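Local coordinates for protein aromatic-ring-hydroxylating dioxygenase beta subunit (Catenulispora acidiphila, PDB 6VW4) that is of unknown function but binds the naphthopyran polyketide intermediate S-DNPA in the pocket of an NTF2-like fold, and may act in polyketide biosynthesis, at residues L25-F30 against P73-H78; E32-F37 against A57-L62; H45-D50 against V139-R144; A98-L103 against V120-V125. All coordinates share one frame; numbering follows the deposited sequence.

In the fold
All four contacts border one SDN molecule in the ligand pocket of the NTF2-like fold. Contacts 2 and 4 are the buried ones: contact 2 packs helix 30-34 on helix 55-68 through apolar side chains with no hydrogen bond between them, whereas contact 4 zips two neighbouring sheet strands together by backbone bonds. Contacts 1 and 3 are only partly buried. Contact 1, polar and bonded chiefly through a carboxylate, ties the end of helix 8-26 to strand 75-86; contact 3 sets a loop against the chain entering helix 142-147. Contact 4 shares a sheet with contact 1, since strands 75-86 and 96-108 are neighbours, and contacts 1 and 2 meet through L25, Y33 and L62.

Contact 1 (L25-F30 against P73-H78); sequences LDEGKF and PVQRRH. With SDN ([(3S)-9-hydroxy-1-methyl-10-oxo-4,10-dihydro-3H-benzo[g]isochromen-3-yl]acetic acid), chain C.
D26, in the last turn of helix 8-26, grips strand 75-86 with both carboxylate oxygens. Its CG lies beside the backbone N (chi1 -66°), which aims the group at H78. D26 OD1 accepts a hydrogen bond from H78 ND1 at 2.6 Å, on the syn lone pair and close to the ring plane, with carboxylate and imidazole nearly coplanar. D26 OD2 accepts from the H78 backbone N at 3.1 Å, out of the carboxylate plane, and from Y101 OH of the second subunit. A short acidic side chain suits this place because it can hold ring and main chain together; an alanine here would probably leave H78 ND1 without its mate and the imidazole freer to turn.

The main-chain end of D26 is held too. The amide of Q75, folded back by a bend at chi2 (57°), gives NE2 to D26 O at 2.8 Å from above the carbonyl plane, and a water links the same oxygen to R76 N. E27, bent at chi2 in the opposite sense, brings OE1 to the guanidinium edge of R77 in a weak salt bridge (3.5 Å to NH2); R77 pairs more strongly with D142 of the second subunit. G28, with positive phi, closes the helix in a Schellman motif.

On the pocket side L25 CD2 rests 3.7 Å from H78 CE1, while R76 NH1 makes a weak bond to SDN O1. The chemistry implies a second-shell role for D26: it probably fixes the rotation of H78, whose NE2 comes 3.8 Å from SDN C13, obliquely to the ring.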
# COMPACT_ATOMS: atom_id res chain seq x y z
N LEU A 25 10.90 11.58 6.95
CA LEU A 25 11.29 10.80 8.12
C LEU A 25 12.30 9.71 7.76
O LEU A 25 13.35 9.57 8.40
CB LEU A 25 10.04 10.18 8.75
CG LEU A 25 10.36 9.14 9.82
CD1 LEU A 25 11.00 9.89 10.97
CD2 LEU A 25 9.19 8.35 10.33
N ASP A 26 11.99 8.93 6.71
CA ASP A 26 12.80 7.76 6.39
C ASP A 26 14.17 8.14 5.84
O ASP A 26 15.08 7.32 5.87
CB ASP A 26 12.10 6.85 5.36
CG ASP A 26 10.81 6.20 5.91
OD1 ASP A 26 10.67 6.06 7.13
OD2 ASP A 26 9.92 5.83 5.09
N GLU A 27 14.33 9.36 5.31
CA GLU A 27 15.65 9.84 4.92
C GLU A 27 16.34 10.61 6.04
O GLU A 27 17.37 11.23 5.79
CB GLU A 27 15.56 10.68 3.64
CG GLU A 27 14.99 9.93 2.38
CD GLU A 27 15.89 8.80 1.80
OE1 GLU A 27 15.46 8.10 0.83
OE2 GLU A 27 17.04 8.59 2.29
N GLY A 28 15.82 10.54 7.26
CA GLY A 28 16.45 11.17 8.40
C GLY A 28 16.31 12.68 8.50
O GLY A 28 17.03 13.29 9.29
N LYS A 29 15.42 13.28 7.73
CA LYS A 29 15.18 14.72 7.77
C LYS A 29 14.13 15.01 8.85
O LYS A 29 12.99 15.39 8.58
CB LYS A 29 14.76 15.21 6.40
CG LYS A 29 15.79 14.94 5.34
CD LYS A 29 15.25 15.26 3.95
CE LYS A 29 16.36 15.16 2.92
NZ LYS A 29 15.99 14.44 1.66
N PHE A 30 14.56 14.81 10.10
CA PHE A 30 13.62 14.88 11.21
C PHE A 30 12.99 16.26 11.39
O PHE A 30 11.88 16.37 11.94
CB PHE A 30 14.31 14.46 12.51
CG PHE A 30 14.83 13.07 12.50
CD1 PHE A 30 14.23 12.09 11.73
CD2 PHE A 30 15.92 12.73 13.28
CE1 PHE A 30 14.70 10.80 11.72
CE2 PHE A 30 16.42 11.44 13.28
CZ PHE A 30 15.80 10.46 12.50
N PRO A 73 23.94 2.63 9.97
CA PRO A 73 24.00 1.94 8.67
C PRO A 73 22.69 1.18 8.35
O PRO A 73 22.70 -0.00 7.99
CB PRO A 73 25.18 0.99 8.84
CG PRO A 73 25.21 0.70 10.39
CD PRO A 73 24.30 1.72 11.07
N VAL A 74 21.57 1.90 8.47
CA VAL A 74 20.24 1.32 8.42
C VAL A 74 19.32 2.17 7.55
O VAL A 74 19.44 3.39 7.52
CB VAL A 74 19.68 1.20 9.85
CG1 VAL A 74 18.19 1.05 9.83
CG2 VAL A 74 20.30 0.05 10.55
N GLN A 75 18.40 1.51 6.83
CA GLN A 75 17.39 2.22 6.04
C GLN A 75 16.00 1.70 6.39
O GLN A 75 15.64 0.58 6.04
CB GLN A 75 17.64 2.08 4.54
CG GLN A 75 16.71 2.93 3.66
CD GLN A 75 16.76 4.42 4.01
OE1 GLN A 75 17.79 5.07 3.81
NE2 GLN A 75 15.66 4.97 4.53
N ARG A 76 15.22 2.53 7.05
CA ARG A 76 13.85 2.20 7.36
C ARG A 76 12.90 2.77 6.30
O ARG A 76 13.21 3.77 5.63
CB ARG A 76 13.44 2.79 8.69
CG ARG A 76 14.50 2.78 9.75
CD ARG A 76 13.95 2.20 11.05
NE ARG A 76 12.72 2.86 11.49
CZ ARG A 76 11.89 2.37 12.41
NH1 ARG A 76 12.17 1.22 12.99
NH2 ARG A 76 10.79 3.04 12.74
N ARG A 77 11.75 2.12 6.15
CA ARG A 77 10.67 2.50 5.25
C ARG A 77 9.36 2.28 5.97
O ARG A 77 9.20 1.26 6.64
CB ARG A 77 10.64 1.68 3.96
CG ARG A 77 11.80 1.88 3.02
CD ARG A 77 11.93 3.30 2.56
NE ARG A 77 13.20 3.46 1.87
CZ ARG A 77 13.75 4.62 1.58
NH1 ARG A 77 13.14 5.73 1.92
NH2 ARG A 77 14.91 4.67 0.96
N HIS A 78 8.44 3.22 5.86
CA HIS A 78 7.10 3.10 6.42
C HIS A 78 6.12 3.05 5.28
O HIS A 78 5.99 4.03 4.54
CB HIS A 78 6.75 4.28 7.31
CG HIS A 78 7.55 4.35 8.55
ND1 HIS A 78 8.85 4.80 8.56
CD2 HIS A 78 7.26 4.00 9.83
CE1 HIS A 78 9.33 4.70 9.79
NE2 HIS A 78 8.37 4.24 10.58
O4 SDN C . 6.08 8.38 12.14
C11 SDN C . 5.29 7.23 12.10
C12 SDN C . 5.66 6.07 12.78
C13 SDN C . 6.98 6.07 13.59
O5 SDN C . 7.65 7.05 13.63
C14 SDN C . 7.39 4.81 14.33
C15 SDN C . 8.69 4.81 15.16
O3 SDN C . 8.72 3.90 16.28
C16 SDN C . 9.83 5.82 14.95
C10 SDN C . 4.13 7.22 11.34
C9 SDN C . 3.33 6.07 11.27
C8 SDN C . 3.69 4.92 11.95
C7 SDN C . 4.86 4.90 12.70
C6 SDN C . 5.27 3.60 13.46
C5 SDN C . 6.56 3.63 14.27
C4 SDN C . 6.96 2.42 15.00
C3 SDN C . 8.07 2.61 16.02
C2 SDN C . 9.14 1.74 15.38
C1 SDN C . 9.56 0.43 16.01
O2 SDN C . 8.98 0.02 17.04
O1 SDN C . 10.50 -0.22 15.48
O HOH W 1 16.13 5.14 7.88

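Contact 2 (E32-F37 against A57-L62); sequences EYADTF and AIVREL. With SDN ([(3S)-9-hydroxy-1-methyl-10-oxo-4,10-dihydro-3H-benzo[g]isochromen-3-yl]acetic acid), chain C.
I58 and A34 meet where helix 30-34 packs against helix 55-68, two of the helices that cover the curved sheet of the NTF2-like fold. The tight part centres on I58, whose branches divide the work. I58 CG2 sits 3.8 Å from A34 CB and also reaches the edge of the Y33 ring, while I58 CD1 lies over one face of F37 in a CH-pi contact, 4.0 Å from the ring centroid. Alanine suits position 34 because its single methyl lets the helices draw close: A34 CB comes 3.5 Å from V59 CG2. Nearer the pocket, L62 CD1 touches Y33 CD2 at 3.7 Å.

The outer side is looser: V59 is partly exposed, and the exposed E32, D35 and R60 do not touch across the contact.

Y33 combines both roles of a tyrosine. With CG anti to the backbone N (chi1 170°), its ring passes between L25 and L62 toward the ligand, and Y33 OH accepts from SDN O4 at 2.8 Å, with a weak further bond from R137. A phenylalanine in its place would probably keep the packing but leave the SDN hydroxyl without its acceptor. At the type I turn that begins at A34, Y33 O receives both T36 N and, at 2.8 Å in the carbonyl plane, T36 OG1.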
# COMPACT_ATOMS: atom_id res chain seq x y z
N GLU A 32 12.26 18.53 8.87
CA GLU A 32 11.22 18.62 7.84
C GLU A 32 9.99 17.84 8.26
O GLU A 32 8.86 18.26 8.01
CB GLU A 32 11.73 18.06 6.52
CG GLU A 32 12.68 18.89 5.75
CD GLU A 32 12.95 18.29 4.37
OE1 GLU A 32 12.03 17.62 3.81
OE2 GLU A 32 14.07 18.48 3.86
N TYR A 33 10.20 16.67 8.88
CA TYR A 33 9.08 15.85 9.31
C TYR A 33 8.31 16.58 10.38
O TYR A 33 7.07 16.61 10.34
CB TYR A 33 9.56 14.49 9.81
CG TYR A 33 8.51 13.63 10.50
CD1 TYR A 33 7.61 12.89 9.77
CD2 TYR A 33 8.42 13.55 11.88
CE1 TYR A 33 6.68 12.09 10.36
CE2 TYR A 33 7.46 12.76 12.50
CZ TYR A 33 6.61 12.00 11.71
OH TYR A 33 5.64 11.19 12.23
N ALA A 34 9.01 17.17 11.36
CA ALA A 34 8.30 17.87 12.43
C ALA A 34 7.55 19.08 11.90
O ALA A 34 6.52 19.45 12.45
CB ALA A 34 9.27 18.28 13.54
N ASP A 35 8.04 19.70 10.83
CA ASP A 35 7.33 20.83 10.24
C ASP A 35 6.06 20.45 9.50
O ASP A 35 5.37 21.34 8.99
CB ASP A 35 8.23 21.58 9.23
CG ASP A 35 9.34 22.39 9.91
OD1 ASP A 35 9.27 22.59 11.14
OD2 ASP A 35 10.29 22.79 9.22
N THR A 36 5.76 19.16 9.35
CA THR A 36 4.45 18.79 8.79
C THR A 36 3.42 18.61 9.88
O THR A 36 2.24 18.34 9.58
CB THR A 36 4.54 17.50 7.95
OG1 THR A 36 4.73 16.38 8.81
CG2 THR A 36 5.66 17.60 6.94
N PHE A 37 3.85 18.69 11.13
CA PHE A 37 2.93 18.73 12.26
C PHE A 37 2.58 20.19 12.60
O PHE A 37 3.30 21.11 12.25
CB PHE A 37 3.55 18.06 13.48
CG PHE A 37 3.53 16.54 13.45
CD1 PHE A 37 4.37 15.83 12.61
CD2 PHE A 37 2.67 15.84 14.28
CE1 PHE A 37 4.37 14.46 12.62
CE2 PHE A 37 2.67 14.46 14.30
CZ PHE A 37 3.52 13.77 13.47
N ALA A 57 10.02 18.78 20.60
CA ALA A 57 9.99 17.50 21.30
C ALA A 57 9.96 16.34 20.31
O ALA A 57 10.58 15.29 20.55
CB ALA A 57 8.77 17.46 22.23
N ILE A 58 9.29 16.53 19.17
CA ILE A 58 9.27 15.52 18.12
C ILE A 58 10.67 15.31 17.58
O ILE A 58 11.15 14.18 17.47
CB ILE A 58 8.30 15.94 17.00
CG1 ILE A 58 6.87 15.65 17.41
CG2 ILE A 58 8.53 15.18 15.68
CD1 ILE A 58 5.82 16.35 16.51
N VAL A 59 11.34 16.40 17.20
CA VAL A 59 12.69 16.22 16.65
C VAL A 59 13.63 15.59 17.67
O VAL A 59 14.53 14.81 17.29
CB VAL A 59 13.27 17.54 16.14
CG1 VAL A 59 14.79 17.34 15.88
CG2 VAL A 59 12.53 18.02 14.91
N ARG A 60 13.47 15.93 18.95
CA ARG A 60 14.33 15.34 19.97
C ARG A 60 14.03 13.86 20.15
O ARG A 60 14.95 13.05 20.28
CB ARG A 60 14.16 16.11 21.29
CG ARG A 60 14.43 15.44 22.66
CD ARG A 60 13.89 16.41 23.82
NE ARG A 60 13.72 17.81 23.36
CZ ARG A 60 12.63 18.58 23.52
NH1 ARG A 60 11.56 18.16 24.18
NH2 ARG A 60 12.61 19.82 23.01
N GLU A 61 12.74 13.49 20.17
CA GLU A 61 12.43 12.09 20.38
C GLU A 61 12.87 11.21 19.21
O GLU A 61 13.11 10.03 19.41
CB GLU A 61 10.95 11.88 20.64
CG GLU A 61 10.62 10.45 21.08
CD GLU A 61 9.52 10.38 22.13
OE1 GLU A 61 9.77 10.80 23.28
OE2 GLU A 61 8.39 9.91 21.83
N LEU A 62 12.96 11.76 17.99
CA LEU A 62 13.46 10.97 16.87
C LEU A 62 14.98 10.83 16.91
O LEU A 62 15.52 9.81 16.46
CB LEU A 62 13.04 11.58 15.54
CG LEU A 62 11.54 11.54 15.25
CD1 LEU A 62 11.22 12.41 14.04
CD2 LEU A 62 11.03 10.11 15.07
O4 SDN C . 6.08 8.38 12.14
C11 SDN C . 5.29 7.23 12.10
C12 SDN C . 5.66 6.07 12.78
C13 SDN C . 6.98 6.07 13.59
O5 SDN C . 7.65 7.05 13.63
C14 SDN C . 7.39 4.81 14.33
C15 SDN C . 8.69 4.81 15.16
O3 SDN C . 8.72 3.90 16.28
C16 SDN C . 9.83 5.82 14.95
C10 SDN C . 4.13 7.22 11.34
C9 SDN C . 3.33 6.07 11.27
C8 SDN C . 3.69 4.92 11.95
C7 SDN C . 4.86 4.90 12.70
C6 SDN C . 5.27 3.60 13.46
C5 SDN C . 6.56 3.63 14.27
C4 SDN C . 6.96 2.42 15.00
C3 SDN C . 8.07 2.61 16.02
C2 SDN C . 9.14 1.74 15.38
C1 SDN C . 9.56 0.43 16.01
O2 SDN C . 8.98 0.02 17.04
O1 SDN C . 10.50 -0.22 15.48

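Contact 3 (H45-D50 against V139-R144). With SDN ([(3S)-9-hydroxy-1-methyl-10-oxo-4,10-dihydro-3H-benzo[g]isochromen-3-yl]acetic acid), chain C.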
# COMPACT_ATOMS: atom_id res chain seq x y z
N HIS A 45 4.40 7.87 19.28
CA HIS A 45 4.94 6.86 18.36
C HIS A 45 4.99 5.45 18.96
O HIS A 45 5.03 4.47 18.20
CB HIS A 45 6.35 7.27 17.86
CG HIS A 45 7.43 7.15 18.88
ND1 HIS A 45 8.48 6.26 18.76
CD2 HIS A 45 7.66 7.85 20.02
CE1 HIS A 45 9.29 6.39 19.80
NE2 HIS A 45 8.81 7.35 20.58
N THR A 46 5.03 5.32 20.29
CA THR A 46 5.11 3.99 20.89
C THR A 46 4.24 3.89 22.13
O THR A 46 4.33 4.75 23.03
CB THR A 46 6.56 3.60 21.23
OG1 THR A 46 7.18 4.63 22.02
CG2 THR A 46 7.37 3.34 19.96
N PRO A 47 3.41 2.86 22.23
CA PRO A 47 2.55 2.72 23.41
C PRO A 47 3.37 2.56 24.68
O PRO A 47 4.48 2.03 24.67
CB PRO A 47 1.72 1.46 23.11
CG PRO A 47 1.87 1.22 21.61
CD PRO A 47 3.24 1.75 21.27
N GLY A 48 2.82 3.06 25.77
CA GLY A 48 3.53 3.14 27.05
C GLY A 48 4.30 4.42 27.27
O GLY A 48 4.24 5.01 28.34
N ARG A 49 5.03 4.87 26.25
CA ARG A 49 5.78 6.12 26.33
C ARG A 49 4.89 7.35 26.10
O ARG A 49 3.98 7.35 25.25
CB ARG A 49 6.91 6.12 25.30
CG ARG A 49 7.96 7.20 25.50
CD ARG A 49 9.36 6.67 25.19
NE ARG A 49 10.36 7.72 25.41
CZ ARG A 49 11.29 8.10 24.53
NH1 ARG A 49 11.38 7.53 23.34
NH2 ARG A 49 12.12 9.08 24.86
N ASP A 50 5.16 8.40 26.86
CA ASP A 50 4.38 9.62 26.75
C ASP A 50 4.66 10.26 25.40
O ASP A 50 5.78 10.16 24.87
CB ASP A 50 4.73 10.61 27.86
CG ASP A 50 4.28 10.13 29.23
OD1 ASP A 50 3.06 10.20 29.54
OD2 ASP A 50 5.17 9.70 29.99
N VAL A 139 0.01 6.10 17.35
CA VAL A 139 0.45 4.81 16.83
C VAL A 139 0.19 3.71 17.86
O VAL A 139 0.59 3.82 19.02
CB VAL A 139 1.94 4.83 16.45
CG1 VAL A 139 2.31 3.49 15.80
CG2 VAL A 139 2.23 5.96 15.52
N GLU A 140 -0.46 2.63 17.42
CA GLU A 140 -0.46 1.36 18.15
C GLU A 140 0.47 0.34 17.49
O GLU A 140 0.80 0.42 16.30
CB GLU A 140 -1.85 0.76 18.25
CG GLU A 140 -2.90 1.71 18.80
CD GLU A 140 -2.84 1.89 20.30
OE1 GLU A 140 -3.60 2.76 20.81
OE2 GLU A 140 -2.05 1.19 20.98
N HIS A 141 0.92 -0.63 18.28
CA HIS A 141 1.83 -1.69 17.82
C HIS A 141 1.10 -3.02 17.96
O HIS A 141 0.71 -3.39 19.07
CB HIS A 141 3.11 -1.74 18.64
CG HIS A 141 4.06 -0.62 18.36
ND1 HIS A 141 3.69 0.51 17.66
CD2 HIS A 141 5.36 -0.44 18.69
CE1 HIS A 141 4.72 1.33 17.57
NE2 HIS A 141 5.74 0.77 18.19
N ASP A 142 0.89 -3.72 16.84
CA ASP A 142 0.16 -4.98 16.93
C ASP A 142 0.88 -5.99 17.84
O ASP A 142 0.22 -6.72 18.60
CB ASP A 142 -0.06 -5.60 15.54
CG ASP A 142 -1.28 -5.03 14.79
OD1 ASP A 142 -2.18 -4.43 15.42
OD2 ASP A 142 -1.35 -5.22 13.55
N ASN A 143 2.22 -6.04 17.78
CA ASN A 143 2.96 -6.98 18.64
C ASN A 143 2.67 -6.69 20.11
O ASN A 143 2.31 -7.61 20.87
CB ASN A 143 4.48 -6.94 18.34
CG ASN A 143 5.09 -5.53 18.40
OD1 ASN A 143 4.57 -4.58 17.82
ND2 ASN A 143 6.22 -5.41 19.08
N ARG A 144 2.74 -5.41 20.52
CA ARG A 144 2.45 -5.05 21.91
C ARG A 144 0.97 -5.21 22.27
O ARG A 144 0.64 -5.57 23.40
CB ARG A 144 2.88 -3.62 22.23
CG ARG A 144 2.83 -3.31 23.75
CD ARG A 144 3.08 -1.84 24.05
NE ARG A 144 3.27 -1.48 25.46
CZ ARG A 144 2.29 -1.33 26.36
NH1 ARG A 144 1.03 -1.56 26.03
NH2 ARG A 144 2.59 -0.96 27.60
O4 SDN C . 6.08 8.38 12.14
C11 SDN C . 5.29 7.23 12.10
C12 SDN C . 5.66 6.07 12.78
C13 SDN C . 6.98 6.07 13.59
O5 SDN C . 7.65 7.05 13.63
C14 SDN C . 7.39 4.81 14.33
C15 SDN C . 8.69 4.81 15.16
O3 SDN C . 8.72 3.90 16.28
C16 SDN C . 9.83 5.82 14.95
C10 SDN C . 4.13 7.22 11.34
C9 SDN C . 3.33 6.07 11.27
C8 SDN C . 3.69 4.92 11.95
C7 SDN C . 4.86 4.90 12.70
C6 SDN C . 5.27 3.60 13.46
C5 SDN C . 6.56 3.63 14.27
C4 SDN C . 6.96 2.42 15.00
C3 SDN C . 8.07 2.61 16.02
C2 SDN C . 9.14 1.74 15.38
C1 SDN C . 9.56 0.43 16.01
O2 SDN C . 8.98 0.02 17.04
O1 SDN C . 10.50 -0.22 15.48
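P47 sets its CD over the face of the H141 ring where a type II beta turn, T46 to R49, meets the chain running into helix 142-147, at the rim of the NTF2-like pocket. Proline and glycine suit the middle of such a turn: P47 has its phi already set, and G48 has a positive phi at which a side chain would jam against the preceding carbonyl.

The H141 side chain can be followed outward. CB points at the turn, and with CG beside the backbone N (chi1 -73°) the ring passes beneath P47, whose CD stands over its centre in a CH-pi contact, 3.8 Å from the centroid. H141 CG itself touches P47 CD. H141 ND1 makes a hydrogen bond to E140 O at 3.2 Å, from well above the carbonyl plane and not on a lone pair. H141 CD2 lies 4.0 Å from both P47 CD and SDN O2. H141 CE1 comes 3.2 Å from H45 O, and H141 NE2 lies 3.5 Å from SDN O2, beside the T46 CG2 methyl.

Around this centre, V139 CB packs on H45 O while CG1 faces SDN C6. On the outer side the extended R144 lays CD against P47 CB at 3.7 Å and its guanidinium over the P47-G48 peptide; its charge pairs with E148. H45 is turned the other way (chi1 72°), and H45 ND1 makes a weak but straight hydrogen bond to SDN O3 at 3.4 Å.

Contact 4 (A98-L103 against V120-V125); sequences ADFYTL and VRDVLV. With SDN ([(3S)-9-hydroxy-1-methyl-10-oxo-4,10-dihydro-3H-benzo[g]isochromen-3-yl]acetic acid), chain C.
V120, F100 and A98 have the most surface buried in this antiparallel pairing, part of the beta hairpin of strands 96-108 and 111-126 in the curved sheet of the NTF2-like fold. A98 with D122 and F100 with V120 are hydrogen-bonded pairs. A98 gives N to D122 O at 2.8 Å and takes D122 N on its own O, while F100 and V120 exchange N and O in the same way. A98 contributes only a methyl, which fits beside D122 CB and L124 CD1.

F100 needs a less usual torsion. Its CG sits between backbone N and carbonyl carbon (chi1 60°), swinging the ring across to the opposite strand, where V120 CB stands over one face and V120 CG1 comes 3.4 Å from F100 CZ. The D122 carboxylate meets the ring at its CE1 corner, the two planes 70° apart; the main partner of D122 is R137, by a salt bridge. Helix 8-26 covers this face of the sheet through Q18 against F100.

Between these pairs, D99 and R121 form the non-hydrogen-bonded pair on the other face. Their side chains run alongside each other, and R121 NE meets the syn lone pair of D99 OD1 at 2.9 Å in a straight salt bridge, near the guanidinium plane. H23 of the third subunit packs on D99.

Valine suits position 120 because its branches serve two neighbours: CG1 fills the phenylalanine side, and V120 CG2 lies 3.4 Å from T102 OG1. T102 OG1, buried and with no hydrogen-bond partner in the model, rests 3.5 Å from SDN C8.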
# COMPACT_ATOMS: atom_id res chain seq x y z
N ALA A 98 -7.94 10.44 10.18
CA ALA A 98 -7.43 9.44 9.26
C ALA A 98 -7.01 8.19 10.03
O ALA A 98 -6.07 8.25 10.84
CB ALA A 98 -6.24 9.98 8.48
N ASP A 99 -7.66 7.07 9.73
CA ASP A 99 -7.28 5.75 10.24
C ASP A 99 -6.62 4.93 9.14
O ASP A 99 -7.15 4.85 8.02
CB ASP A 99 -8.49 4.98 10.76
CG ASP A 99 -9.13 5.64 11.98
OD1 ASP A 99 -8.38 5.97 12.90
OD2 ASP A 99 -10.37 5.83 12.01
N PHE A 100 -5.51 4.30 9.46
CA PHE A 100 -4.79 3.56 8.45
C PHE A 100 -3.84 2.56 9.11
O PHE A 100 -3.68 2.52 10.32
CB PHE A 100 -4.05 4.54 7.51
CG PHE A 100 -3.05 5.41 8.20
CD1 PHE A 100 -3.44 6.60 8.83
CD2 PHE A 100 -1.72 5.05 8.23
CE1 PHE A 100 -2.51 7.43 9.46
CE2 PHE A 100 -0.75 5.87 8.89
CZ PHE A 100 -1.15 7.05 9.50
N TYR A 101 -3.22 1.75 8.25
CA TYR A 101 -2.25 0.73 8.63
C TYR A 101 -0.87 1.20 8.24
O TYR A 101 -0.68 1.82 7.18
CB TYR A 101 -2.55 -0.63 7.95
CG TYR A 101 -3.82 -1.34 8.40
CD1 TYR A 101 -4.54 -0.91 9.52
CD2 TYR A 101 -4.31 -2.44 7.69
CE1 TYR A 101 -5.68 -1.58 9.93
CE2 TYR A 101 -5.41 -3.10 8.07
CZ TYR A 101 -6.08 -2.69 9.21
OH TYR A 101 -7.21 -3.37 9.57
N THR A 102 0.09 0.90 9.09
CA THR A 102 1.50 1.07 8.77
C THR A 102 2.19 -0.27 8.85
O THR A 102 1.91 -1.06 9.76
CB THR A 102 2.21 2.04 9.73
OG1 THR A 102 1.56 3.30 9.67
CG2 THR A 102 3.65 2.24 9.26
N LEU A 103 3.09 -0.52 7.90
CA LEU A 103 4.06 -1.59 7.96
C LEU A 103 5.48 -1.02 7.94
O LEU A 103 5.86 -0.34 6.98
CB LEU A 103 3.87 -2.54 6.78
CG LEU A 103 4.79 -3.77 6.82
CD1 LEU A 103 4.48 -4.63 8.01
CD2 LEU A 103 4.69 -4.59 5.54
N VAL A 120 -2.80 3.12 13.01
CA VAL A 120 -2.45 4.50 13.33
C VAL A 120 -3.67 5.37 13.13
O VAL A 120 -4.41 5.20 12.15
CB VAL A 120 -1.29 5.02 12.47
CG1 VAL A 120 -0.91 6.47 12.89
CG2 VAL A 120 -0.10 4.12 12.58
N ARG A 121 -3.86 6.33 14.02
CA ARG A 121 -4.85 7.38 13.84
C ARG A 121 -4.18 8.75 13.76
O ARG A 121 -3.42 9.14 14.66
CB ARG A 121 -5.87 7.38 14.96
CG ARG A 121 -6.82 8.57 14.88
CD ARG A 121 -8.05 8.43 15.77
NE ARG A 121 -8.95 7.37 15.34
CZ ARG A 121 -9.98 6.91 16.05
NH1 ARG A 121 -10.24 7.42 17.24
NH2 ARG A 121 -10.74 5.94 15.56
N ASP A 122 -4.44 9.47 12.67
CA ASP A 122 -3.97 10.83 12.49
C ASP A 122 -5.17 11.77 12.61
O ASP A 122 -6.29 11.41 12.25
CB ASP A 122 -3.34 11.05 11.11
CG ASP A 122 -1.91 10.61 11.03
OD1 ASP A 122 -1.35 10.22 12.09
OD2 ASP A 122 -1.35 10.69 9.92
N VAL A 123 -4.91 12.99 13.10
CA VAL A 123 -5.87 14.09 12.98
C VAL A 123 -5.16 15.21 12.22
O VAL A 123 -4.06 15.64 12.60
CB VAL A 123 -6.36 14.59 14.34
CG1 VAL A 123 -7.27 15.79 14.14
CG2 VAL A 123 -7.12 13.45 15.10
N LEU A 124 -5.76 15.65 11.11
CA LEU A 124 -5.20 16.70 10.27
C LEU A 124 -6.09 17.93 10.32
O LEU A 124 -7.32 17.83 10.45
CB LEU A 124 -5.04 16.26 8.81
CG LEU A 124 -4.00 15.13 8.68
CD1 LEU A 124 -4.72 13.81 8.48
CD2 LEU A 124 -3.05 15.26 7.56
N VAL A 125 -5.45 19.09 10.19
CA VAL A 125 -6.08 20.39 10.09
C VAL A 125 -5.44 21.11 8.91
O VAL A 125 -4.41 20.69 8.38
CB VAL A 125 -5.94 21.24 11.37
CG1 VAL A 125 -6.66 20.61 12.51
CG2 VAL A 125 -4.52 21.45 11.72
O4 SDN C . 6.08 8.38 12.14
C11 SDN C . 5.29 7.23 12.10
C12 SDN C . 5.66 6.07 12.78
C13 SDN C . 6.98 6.07 13.59
O5 SDN C . 7.65 7.05 13.63
C14 SDN C . 7.39 4.81 14.33
C15 SDN C . 8.69 4.81 15.16
O3 SDN C . 8.72 3.90 16.28
C16 SDN C . 9.83 5.82 14.95
C10 SDN C . 4.13 7.22 11.34
C9 SDN C . 3.33 6.07 11.27
C8 SDN C . 3.69 4.92 11.95
C7 SDN C . 4.86 4.90 12.70
C6 SDN C . 5.27 3.60 13.46
C5 SDN C . 6.56 3.63 14.27
C4 SDN C . 6.96 2.42 15.00
C3 SDN C . 8.07 2.61 16.02
C2 SDN C . 9.14 1.74 15.38
C1 SDN C . 9.56 0.43 16.01
O2 SDN C . 8.98 0.02 17.04
O1 SDN C . 10.50 -0.22 15.48
O HOH W 2 -6.46 3.59 13.41